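Local atomic coordinates of Non-fluorescent flavoprotein (Photobacterium phosphoreum, PDB entry 1FVP), a protein that binds flavin mononucleotide carrying a covalently attached myristate, as a homodimeric, non-fluorescent relative of bacterial luciferase whose own catalytic activity is uncertain. Residues 25-33 with 202-211; 145-153 with 165-174. All coordinates share one frame; numbering follows the deposited sequence.

How the contacts relate
Contacts 1 and 2 illustrate how a polar and a largely apolar helix contact can adjoin in one fold. Contact 2 (145-153 with 165-174) is nested along the chain inside the loop closed by contact 1 (25-33 with 202-211), and their centres lie about 18 Å apart. They meet where Ser203 OG packs 3.1 Å from Leu145 CD1 and Glu202 O lies 3.2 Å from Tyr148 CE1. Both border bound flavin-myristate, but different copies of it: Met25 and Ala28 of contact 1 touch the fatty-acid chain of one, whereas Val173 of contact 2 touches another, and the Thr174 side chain is about 8 Å from a bound ligand.

Contact 1: 25-33 with 202-211; sequences MNNALETLR and ESMQDQNKKK. With FMA (6-(3-tetradecanoic acid) flavine mononucleotide), chain E.
Thr31 and Glu202 meet at the polar centre of this contact, with the Thr31 hydroxyl facing the carboxylate and the Lys210 ammonium approaching beside it. Thr31 OG1 lies 2.6 Å from Glu202 OE1 and is also close to the carbonyl oxygen of Asn27 one turn back, so its single proton has two possible acceptors. The first torsion of Thr31 (chi1 -36°) sets OG1 beside its own backbone N, where both are within reach. Lys210 comes in at about a right angle to Thr31, and its NZ donates to Thr31 OG1 over 3.1 Å; a weak second bond runs from Lys210 NZ to Asn27 O at 3.4 Å. A long salt bridge from the same ammonium to Glu202 OE1, at 3.7 Å, completes the cluster. The lysine would probably favour the charged form of the buried carboxylate. Glu202 OE2 also packs 3.5 Å from Ala28 CB. Farther along the helix, Glu30 CG meets Gln207 CG at 4.2 Å. At the outer end, Lys211 CD lies at the edge of the Arg33 guanidinium, near its plane; that group also forms a salt bridge with Glu30. Met25 CG lies against the myristate chain, and Ala28 CB is 3.8 Å from FMA C14. The axes of segments 25-33 and 207-211 run roughly parallel, crossing at -23°. Their helices follow strands 6-11 and 195-199, parallel neighbours in the sheet. Phe10 of strand 6-11 packs on Ala28, Thr31 and Glu202, and Tyr148 of helix 138-155 also touches Glu202. Met25, Leu29 and Leu32 pack respectively on Phe65, Tyr88 and Leu72 of the second subunit, so helix 23-38 lies between helix 207-227 and the dimer partner.

Contact 2: 145-153 with 165-174; sequences LKLYIENYV and IDSIIQSNVT
Leu145 CD2 touches two methyl groups in the first shell, Ile169 CG2 at 3.4 Å and Thr174 CG2 at 3.3 Å. The Leu145 and Ile169 side chains run antiparallel alongside each other, bringing a branch of each into contact. Ile165 fills the next part of the interface: its CG2 packs 3.5 Å from Lys146 CG, its CG1 lies 4.2 Å from Ile149 CG2, and its CD1 meets Val153 CG2 tip to tip. Lys146 thus contributes an aliphatic shaft, crossed at about a right angle by Ile169, whose CD1 is 3.6 Å from Lys146 CB. Beyond that shaft, a bend at chi3 (-67°) turns the ammonium toward Asp166. Lys146 NZ forms a salt bridge with Asp166 OD1 at 2.5 Å, approaching on the syn side and 22° out of the carboxylate plane.

The second shell fixes the turn that leaves helix 166-171. Asn172 ND2 returns to Ile168 O at 2.9 Å from above the carbonyl plane, and the same oxygen accepts from Asn172 N. Asn172 also bonds to His131 N through OD1 and to Trp96 O through ND2, tying the turn to strand 126-134 and the loop at Trp96. Segments 145-153 and 166-171 cross at 128° within a beta-alpha-beta crossover from strand 126-134 to its parallel neighbour 174-175. The chemistry is divided: branched aliphatic groups form the packing, most deeply at Leu145, Ile149 and Ile169, while the lysine adds its methylenes and carries its charge to a solvent-facing aspartate, where water would probably weaken the ion pair.

Contact 1: 25-33 with 202-211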
loop_
_atom_site.group_PDB
_atom_site.type_symbol
_atom_site.label_atom_id
_atom_site.label_comp_id
_atom_site.label_asym_id
_atom_site.label_seq_id
_atom_site.Cartn_x
_atom_site.Cartn_y
_atom_site.Cartn_z
ATOM N N MET A 25 -3.021 8.965 16.720
ATOM C CA MET A 25 -3.541 7.720 16.198
ATOM C C MET A 25 -5.011 7.473 16.400
ATOM O O MET A 25 -5.629 6.847 15.502
ATOM C CB MET A 25 -2.697 6.530 16.673
ATOM C CG MET A 25 -2.570 5.657 15.442
ATOM S SD MET A 25 -3.288 4.045 15.804
ATOM C CE MET A 25 -2.935 3.224 14.234
ATOM N N ASN A 26 -5.549 7.910 17.530
ATOM C CA ASN A 26 -7.004 7.671 17.759
ATOM C C ASN A 26 -7.792 8.450 16.713
ATOM O O ASN A 26 -8.820 7.968 16.229
ATOM C CB ASN A 26 -7.375 7.844 19.210
ATOM C CG ASN A 26 -7.430 6.457 19.860
ATOM O OD1 ASN A 26 -6.467 6.091 20.548
ATOM N ND2 ASN A 26 -8.526 5.745 19.592
ATOM N N ASN A 27 -7.257 9.605 16.375
ATOM C CA ASN A 27 -7.805 10.514 15.361
ATOM C C ASN A 27 -7.792 9.801 13.996
ATOM O O ASN A 27 -8.777 9.829 13.251
ATOM C CB ASN A 27 -6.985 11.808 15.301
ATOM C CG ASN A 27 -6.977 12.613 16.586
ATOM O OD1 ASN A 27 -7.101 12.082 17.696
ATOM N ND2 ASN A 27 -6.868 13.935 16.412
ATOM N N ALA A 28 -6.643 9.191 13.723
ATOM C CA ALA A 28 -6.411 8.459 12.484
ATOM C C ALA A 28 -7.277 7.207 12.434
ATOM O O ALA A 28 -7.559 6.809 11.297
ATOM C CB ALA A 28 -4.962 8.089 12.259
ATOM N N LEU A 29 -7.655 6.679 13.581
ATOM C CA LEU A 29 -8.508 5.460 13.622
ATOM C C LEU A 29 -9.964 5.843 13.352
ATOM O O LEU A 29 -10.825 5.065 12.895
ATOM C CB LEU A 29 -8.213 4.789 14.941
ATOM C CG LEU A 29 -7.766 3.354 15.058
ATOM C CD1 LEU A 29 -6.436 3.073 14.367
ATOM C CD2 LEU A 29 -7.567 3.072 16.553
ATOM N N GLU A 30 -10.250 7.109 13.610
ATOM C CA GLU A 30 -11.567 7.728 13.426
ATOM C C GLU A 30 -11.755 8.099 11.955
ATOM O O GLU A 30 -12.857 7.991 11.419
ATOM C CB GLU A 30 -11.714 9.026 14.213
ATOM C CG GLU A 30 -12.965 9.183 15.063
ATOM C CD GLU A 30 -14.246 9.206 14.282
ATOM O OE1 GLU A 30 -14.500 10.152 13.552
ATOM O OE2 GLU A 30 -14.969 8.206 14.477
ATOM N N THR A 31 -10.639 8.528 11.384
ATOM C CA THR A 31 -10.539 8.924 9.988
ATOM C C THR A 31 -10.865 7.679 9.150
ATOM O O THR A 31 -11.381 7.796 8.039
ATOM C CB THR A 31 -9.119 9.457 9.553
ATOM O OG1 THR A 31 -8.501 10.213 10.638
ATOM C CG2 THR A 31 -9.150 10.285 8.260
ATOM N N LEU A 32 -10.525 6.523 9.705
ATOM C CA LEU A 32 -10.727 5.213 9.075
ATOM C C LEU A 32 -12.150 4.710 9.335
ATOM O O LEU A 32 -12.706 3.975 8.497
ATOM C CB LEU A 32 -9.703 4.212 9.602
ATOM C CG LEU A 32 -8.254 4.292 9.190
ATOM C CD1 LEU A 32 -7.408 3.312 10.000
ATOM C CD2 LEU A 32 -8.118 3.988 7.709
ATOM N N ARG A 33 -12.645 5.104 10.514
ATOM C CA ARG A 33 -14.004 4.674 10.893
ATOM C C ARG A 33 -15.007 5.182 9.858
ATOM O O ARG A 33 -15.820 4.399 9.334
ATOM C CB ARG A 33 -14.416 5.093 12.300
ATOM C CG ARG A 33 -15.750 4.465 12.719
ATOM C CD ARG A 33 -16.292 5.044 13.983
ATOM N NE ARG A 33 -16.491 6.475 13.875
ATOM C CZ ARG A 33 -17.403 7.038 13.077
ATOM N NH1 ARG A 33 -18.257 6.331 12.345
ATOM N NH2 ARG A 33 -17.397 8.381 13.012
ATOM N N GLU A 202 -5.969 14.996 8.150
ATOM C CA GLU A 202 -5.427 14.858 9.498
ATOM C C GLU A 202 -4.833 16.105 10.098
ATOM O O GLU A 202 -4.194 15.962 11.170
ATOM C CB GLU A 202 -4.314 13.815 9.602
ATOM C CG GLU A 202 -4.487 12.338 9.388
ATOM C CD GLU A 202 -5.769 11.753 9.901
ATOM O OE1 GLU A 202 -6.827 11.750 9.297
ATOM O OE2 GLU A 202 -5.606 11.253 11.030
ATOM N N SER A 203 -4.969 17.243 9.471
ATOM C CA SER A 203 -4.347 18.436 10.129
ATOM C C SER A 203 -5.418 18.903 11.101
ATOM O O SER A 203 -5.118 19.504 12.130
ATOM C CB SER A 203 -3.917 19.440 9.110
ATOM O OG SER A 203 -4.541 19.203 7.844
ATOM N N MET A 204 -6.636 18.565 10.754
ATOM C CA MET A 204 -7.912 18.837 11.381
ATOM C C MET A 204 -8.134 18.137 12.719
ATOM O O MET A 204 -8.561 16.973 12.758
ATOM C CB MET A 204 -9.098 18.429 10.491
ATOM C CG MET A 204 -9.167 19.236 9.220
ATOM S SD MET A 204 -10.916 19.201 8.731
ATOM C CE MET A 204 -10.938 17.881 7.527
ATOM N N GLN A 205 -7.898 18.929 13.741
ATOM C CA GLN A 205 -8.025 18.504 15.128
ATOM C C GLN A 205 -9.469 18.291 15.558
ATOM O O GLN A 205 -9.742 17.269 16.210
ATOM C CB GLN A 205 -7.333 19.451 16.116
ATOM C CG GLN A 205 -5.815 19.394 16.144
ATOM C CD GLN A 205 -5.230 20.434 17.080
ATOM O OE1 GLN A 205 -5.722 20.669 18.191
ATOM N NE2 GLN A 205 -4.157 21.093 16.638
ATOM N N ASP A 206 -10.343 19.201 15.256
ATOM C CA ASP A 206 -11.752 19.071 15.707
ATOM C C ASP A 206 -12.445 17.895 15.043
ATOM O O ASP A 206 -13.238 18.106 14.106
ATOM C CB ASP A 206 -12.433 20.426 15.550
ATOM C CG ASP A 206 -13.897 20.402 15.931
ATOM O OD1 ASP A 206 -14.469 19.344 16.255
ATOM O OD2 ASP A 206 -14.467 21.518 15.891
ATOM N N GLN A 207 -12.203 16.694 15.531
ATOM C CA GLN A 207 -12.790 15.488 14.948
ATOM C C GLN A 207 -14.142 15.772 14.339
ATOM O O GLN A 207 -14.271 15.604 13.104
ATOM C CB GLN A 207 -12.764 14.276 15.850
ATOM C CG GLN A 207 -11.751 13.239 15.395
ATOM C CD GLN A 207 -10.341 13.760 15.338
ATOM O OE1 GLN A 207 -9.591 13.782 16.311
ATOM N NE2 GLN A 207 -9.918 14.220 14.166
ATOM N N ASN A 208 -15.122 16.235 15.080
ATOM C CA ASN A 208 -16.458 16.518 14.542
ATOM C C ASN A 208 -16.430 17.335 13.260
ATOM O O ASN A 208 -17.340 17.086 12.432
ATOM C CB ASN A 208 -17.436 17.084 15.574
ATOM C CG ASN A 208 -18.201 15.882 16.149
ATOM O OD1 ASN A 208 -19.079 15.326 15.461
ATOM N ND2 ASN A 208 -17.780 15.531 17.363
ATOM N N LYS A 209 -15.472 18.234 13.147
ATOM C CA LYS A 209 -15.398 19.030 11.904
ATOM C C LYS A 209 -15.185 17.963 10.816
ATOM O O LYS A 209 -16.109 17.755 10.033
ATOM C CB LYS A 209 -14.265 20.003 11.745
ATOM C CG LYS A 209 -14.546 21.153 10.793
ATOM C CD LYS A 209 -13.626 22.330 11.097
ATOM C CE LYS A 209 -12.156 21.999 11.105
ATOM N NZ LYS A 209 -11.306 23.164 11.495
ATOM N N LYS A 210 -14.006 17.376 10.933
ATOM C CA LYS A 210 -13.500 16.322 10.037
ATOM C C LYS A 210 -14.555 15.294 9.660
ATOM O O LYS A 210 -14.747 15.054 8.440
ATOM C CB LYS A 210 -12.222 15.680 10.537
ATOM C CG LYS A 210 -11.948 14.296 9.957
ATOM C CD LYS A 210 -10.540 13.824 10.274
ATOM C CE LYS A 210 -10.455 12.942 11.504
ATOM N NZ LYS A 210 -9.046 12.929 12.004
ATOM N N LYS A 211 -15.245 14.720 10.631
ATOM C CA LYS A 211 -16.294 13.738 10.285
ATOM C C LYS A 211 -17.338 14.435 9.423
ATOM O O LYS A 211 -17.903 13.798 8.529
ATOM C CB LYS A 211 -16.944 13.067 11.481
ATOM C CG LYS A 211 -18.242 12.333 11.180
ATOM C CD LYS A 211 -19.021 11.928 12.411
ATOM C CE LYS A 211 -19.398 13.097 13.286
ATOM N NZ LYS A 211 -20.448 13.994 12.722
HETATM N N1 FMA E . 7.677 3.637 18.778
HETATM C C2 FMA E . 8.148 4.661 19.495
HETATM O O2 FMA E . 9.248 4.939 19.795
HETATM N N3 FMA E . 7.185 5.620 20.010
HETATM C C4 FMA E . 5.859 5.488 19.772
HETATM O O4 FMA E . 5.138 6.346 20.248
HETATM C C4A FMA E . 5.383 4.376 19.003
HETATM N N5 FMA E . 4.126 4.131 18.707
HETATM C C5A FMA E . 3.630 3.113 17.985
HETATM C C6 FMA E . 2.275 2.936 17.741
HETATM C C7 FMA E . 1.878 1.859 16.980
HETATM C C7M FMA E . 0.378 1.561 16.630
HETATM C C8 FMA E . 2.826 0.908 16.461
HETATM C C8M FMA E . 2.431 -0.271 15.638
HETATM C C9 FMA E . 4.160 1.112 16.732
HETATM C C9A FMA E . 4.615 2.160 17.476
HETATM N N10 FMA E . 5.937 2.422 17.792
HETATM C C10 FMA E . 6.433 3.438 18.505
HETATM C C1B FMA E . 7.015 1.455 17.292
HETATM C C2B FMA E . 6.950 0.062 18.056
HETATM O O2B FMA E . 6.488 0.293 19.358
HETATM C C3B FMA E . 8.378 -0.450 18.051
HETATM O "O3'" FMA E . 9.251 0.513 18.478
HETATM C C4B FMA E . 8.739 -1.023 16.679
HETATM O "O4'" FMA E . 7.553 -0.940 15.799
HETATM C C5B FMA E . 9.116 -2.507 16.904
HETATM O "O5'" FMA E . 9.524 -3.017 15.511
HETATM P P FMA E . 10.820 -3.866 15.211
HETATM O O1P FMA E . 11.276 -4.209 16.675
HETATM O O2P FMA E . 10.300 -5.060 14.577
HETATM O O3P FMA E . 11.598 -3.140 14.350
HETATM C "C1'" FMA E . 0.947 3.927 20.867
HETATM O "O1'" FMA E . -0.327 3.857 20.685
HETATM O "O2'" FMA E . 1.416 4.046 22.023
HETATM C "C2'" FMA E . 1.681 4.416 19.675
HETATM C "C3'" FMA E . 1.320 3.896 18.300
HETATM C "C4'" FMA E . 0.636 4.877 17.424
HETATM C "C5'" FMA E . 0.423 4.608 15.953
HETATM C "C6'" FMA E . 0.510 5.769 15.029
HETATM C "C7'" FMA E . 1.663 6.739 15.228
HETATM C "C8'" FMA E . 1.581 7.993 14.459
HETATM C "C9'" FMA E . 1.318 7.936 12.948
HETATM C C11 FMA E . -0.151 8.061 12.635
HETATM C C12 FMA E . -0.924 6.847 12.259
HETATM C C13 FMA E . -0.947 6.363 10.855
HETATM C C14 FMA E . -2.226 6.481 10.084
HETATM C C15 FMA E . -2.983 5.215 9.831
#

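Contact 2: 145-153 with 165-174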
loop_
_atom_site.group_PDB
_atom_site.type_symbol
_atom_site.label_atom_id
_atom_site.label_comp_id
_atom_site.label_asym_id
_atom_site.label_seq_id
_atom_site.Cartn_x
_atom_site.Cartn_y
_atom_site.Cartn_z
ATOM N N LEU A 145 -2.656 23.856 9.727
ATOM C CA LEU A 145 -1.932 22.963 8.799
ATOM C C LEU A 145 -0.438 23.261 8.873
ATOM O O LEU A 145 0.374 22.378 8.549
ATOM C CB LEU A 145 -2.578 23.030 7.432
ATOM C CG LEU A 145 -2.029 22.284 6.247
ATOM C CD1 LEU A 145 -2.566 20.868 6.170
ATOM C CD2 LEU A 145 -2.438 23.025 4.974
ATOM N N LYS A 146 -0.106 24.463 9.327
ATOM C CA LYS A 146 1.288 24.908 9.472
ATOM C C LYS A 146 1.910 24.324 10.740
ATOM O O LYS A 146 3.018 24.703 11.160
ATOM C CB LYS A 146 1.483 26.414 9.448
ATOM C CG LYS A 146 2.937 26.864 9.305
ATOM C CD LYS A 146 3.103 28.370 9.303
ATOM C CE LYS A 146 2.504 29.024 8.072
ATOM N NZ LYS A 146 2.860 30.463 7.965
ATOM N N LEU A 147 1.175 23.397 11.323
ATOM C CA LEU A 147 1.615 22.708 12.533
ATOM C C LEU A 147 1.806 21.236 12.210
ATOM O O LEU A 147 2.672 20.574 12.813
ATOM C CB LEU A 147 0.695 23.059 13.696
ATOM C CG LEU A 147 1.431 23.798 14.823
ATOM C CD1 LEU A 147 1.409 25.291 14.560
ATOM C CD2 LEU A 147 0.780 23.458 16.155
ATOM N N TYR A 148 1.024 20.748 11.258
ATOM C CA TYR A 148 1.137 19.330 10.841
ATOM C C TYR A 148 2.456 19.138 10.082
ATOM O O TYR A 148 3.111 18.091 10.178
ATOM C CB TYR A 148 -0.067 18.913 10.003
ATOM C CG TYR A 148 -0.285 17.421 9.983
ATOM C CD1 TYR A 148 -0.840 16.803 11.109
ATOM C CD2 TYR A 148 0.048 16.624 8.889
ATOM C CE1 TYR A 148 -1.065 15.428 11.130
ATOM C CE2 TYR A 148 -0.174 15.246 8.897
ATOM C CZ TYR A 148 -0.728 14.646 10.019
ATOM O OH TYR A 148 -0.953 13.296 10.054
ATOM N N ILE A 149 2.835 20.169 9.342
ATOM C CA ILE A 149 4.031 20.287 8.537
ATOM C C ILE A 149 5.271 20.698 9.344
ATOM O O ILE A 149 6.271 19.976 9.363
ATOM C CB ILE A 149 3.914 21.353 7.382
ATOM C CG1 ILE A 149 2.543 21.354 6.725
ATOM C CG2 ILE A 149 5.097 21.124 6.398
ATOM C CD1 ILE A 149 2.205 20.159 5.809
ATOM N N GLU A 150 5.198 21.862 9.967
ATOM C CA GLU A 150 6.308 22.379 10.767
ATOM C C GLU A 150 6.949 21.293 11.620
ATOM O O GLU A 150 8.147 21.410 11.955
ATOM C CB GLU A 150 5.968 23.570 11.656
ATOM C CG GLU A 150 6.673 24.878 11.323
ATOM C CD GLU A 150 6.082 26.135 11.881
ATOM O OE1 GLU A 150 5.018 26.595 11.492
ATOM O OE2 GLU A 150 6.822 26.632 12.760
ATOM N N ASN A 151 6.170 20.283 11.958
ATOM C CA ASN A 151 6.688 19.152 12.750
ATOM C C ASN A 151 7.386 18.197 11.765
ATOM O O ASN A 151 8.525 17.779 12.011
ATOM C CB ASN A 151 5.586 18.460 13.545
ATOM C CG ASN A 151 5.263 19.253 14.794
ATOM O OD1 ASN A 151 4.120 19.674 14.952
ATOM N ND2 ASN A 151 6.293 19.454 15.611
ATOM N N TYR A 152 6.636 17.916 10.709
ATOM C CA TYR A 152 7.040 17.036 9.617
ATOM C C TYR A 152 8.412 17.414 9.073
ATOM O O TYR A 152 9.154 16.476 8.704
ATOM C CB TYR A 152 5.949 16.935 8.509
ATOM C CG TYR A 152 6.565 16.709 7.147
ATOM C CD1 TYR A 152 6.966 17.803 6.371
ATOM C CD2 TYR A 152 6.840 15.429 6.676
ATOM C CE1 TYR A 152 7.615 17.618 5.150
ATOM C CE2 TYR A 152 7.476 15.228 5.450
ATOM C CZ TYR A 152 7.867 16.321 4.688
ATOM O OH TYR A 152 8.501 16.122 3.490
ATOM N N VAL A 153 8.752 18.691 8.996
ATOM C CA VAL A 153 10.054 19.114 8.477
ATOM C C VAL A 153 11.144 19.139 9.549
ATOM O O VAL A 153 12.245 19.596 9.180
ATOM C CB VAL A 153 10.077 20.408 7.650
ATOM C CG1 VAL A 153 9.470 20.241 6.267
ATOM C CG2 VAL A 153 9.459 21.579 8.387
ATOM N N ILE A 165 7.105 27.338 3.485
ATOM C CA ILE A 165 6.221 26.500 4.275
ATOM C C ILE A 165 4.805 27.049 3.978
ATOM O O ILE A 165 3.814 26.356 4.224
ATOM C CB ILE A 165 6.502 26.355 5.793
ATOM C CG1 ILE A 165 6.867 24.871 6.114
ATOM C CG2 ILE A 165 5.370 26.799 6.755
ATOM C CD1 ILE A 165 8.372 24.583 5.878
ATOM N N ASP A 166 4.824 28.262 3.447
ATOM C CA ASP A 166 3.568 28.939 3.094
ATOM C C ASP A 166 3.058 28.399 1.760
ATOM O O ASP A 166 1.863 28.091 1.619
ATOM C CB ASP A 166 3.729 30.443 3.171
ATOM C CG ASP A 166 3.660 31.035 4.565
ATOM O OD1 ASP A 166 2.854 30.635 5.422
ATOM O OD2 ASP A 166 4.464 31.972 4.805
ATOM N N SER A 167 3.949 28.263 0.803
ATOM C CA SER A 167 3.632 27.762 -0.548
ATOM C C SER A 167 3.087 26.335 -0.519
ATOM O O SER A 167 2.092 26.039 -1.212
ATOM C CB SER A 167 4.859 27.857 -1.450
ATOM O OG SER A 167 5.936 27.210 -0.775
ATOM N N ILE A 168 3.753 25.473 0.262
ATOM C CA ILE A 168 3.281 24.085 0.356
ATOM C C ILE A 168 1.793 24.211 0.712
ATOM O O ILE A 168 0.969 23.687 -0.042
ATOM C CB ILE A 168 4.005 23.164 1.367
ATOM C CG1 ILE A 168 5.518 23.090 1.076
ATOM C CG2 ILE A 168 3.365 21.741 1.388
ATOM C CD1 ILE A 168 6.329 22.447 2.228
ATOM N N ILE A 169 1.560 24.932 1.805
ATOM C CA ILE A 169 0.188 25.153 2.279
ATOM C C ILE A 169 -0.662 25.768 1.162
ATOM O O ILE A 169 -1.782 25.301 0.909
ATOM C CB ILE A 169 0.096 25.998 3.581
ATOM C CG1 ILE A 169 0.985 25.445 4.708
ATOM C CG2 ILE A 169 -1.396 26.113 4.042
ATOM C CD1 ILE A 169 1.186 26.451 5.887
ATOM N N GLN A 170 -0.088 26.787 0.547
ATOM C CA GLN A 170 -0.749 27.498 -0.557
ATOM C C GLN A 170 -1.069 26.502 -1.680
ATOM O O GLN A 170 -2.052 26.709 -2.420
ATOM C CB GLN A 170 0.063 28.665 -1.075
ATOM C CG GLN A 170 0.162 29.863 -0.171
ATOM C CD GLN A 170 -1.116 30.669 -0.066
ATOM O OE1 GLN A 170 -1.783 30.956 -1.068
ATOM N NE2 GLN A 170 -1.438 31.024 1.182
ATOM N N SER A 171 -0.253 25.468 -1.788
ATOM C CA SER A 171 -0.429 24.423 -2.804
ATOM C C SER A 171 -1.516 23.451 -2.315
ATOM O O SER A 171 -2.347 22.982 -3.112
ATOM C CB SER A 171 0.835 23.655 -3.107
ATOM O OG SER A 171 1.887 24.409 -3.652
ATOM N N ASN A 172 -1.453 23.199 -1.014
ATOM C CA ASN A 172 -2.409 22.291 -0.347
ATOM C C ASN A 172 -3.798 22.926 -0.294
ATOM O O ASN A 172 -3.954 24.095 -0.685
ATOM C CB ASN A 172 -1.816 21.769 0.953
ATOM C CG ASN A 172 -0.831 20.640 0.688
ATOM O OD1 ASN A 172 -1.246 19.475 0.710
ATOM N ND2 ASN A 172 0.446 20.905 0.442
ATOM N N VAL A 173 -4.767 22.160 0.171
ATOM C CA VAL A 173 -6.193 22.490 0.275
ATOM C C VAL A 173 -6.721 22.926 1.631
ATOM O O VAL A 173 -6.808 22.119 2.577
ATOM C CB VAL A 173 -6.913 21.211 -0.238
ATOM C CG1 VAL A 173 -8.409 21.373 -0.298
ATOM C CG2 VAL A 173 -6.370 20.801 -1.591
ATOM N N THR A 174 -7.112 24.186 1.768
ATOM C CA THR A 174 -7.624 24.785 2.997
ATOM C C THR A 174 -8.591 25.956 2.810
ATOM O O THR A 174 -8.727 26.609 1.767
ATOM C CB THR A 174 -6.408 25.273 3.895
ATOM O OG1 THR A 174 -6.153 26.639 3.428
ATOM C CG2 THR A 174 -5.119 24.469 3.825
#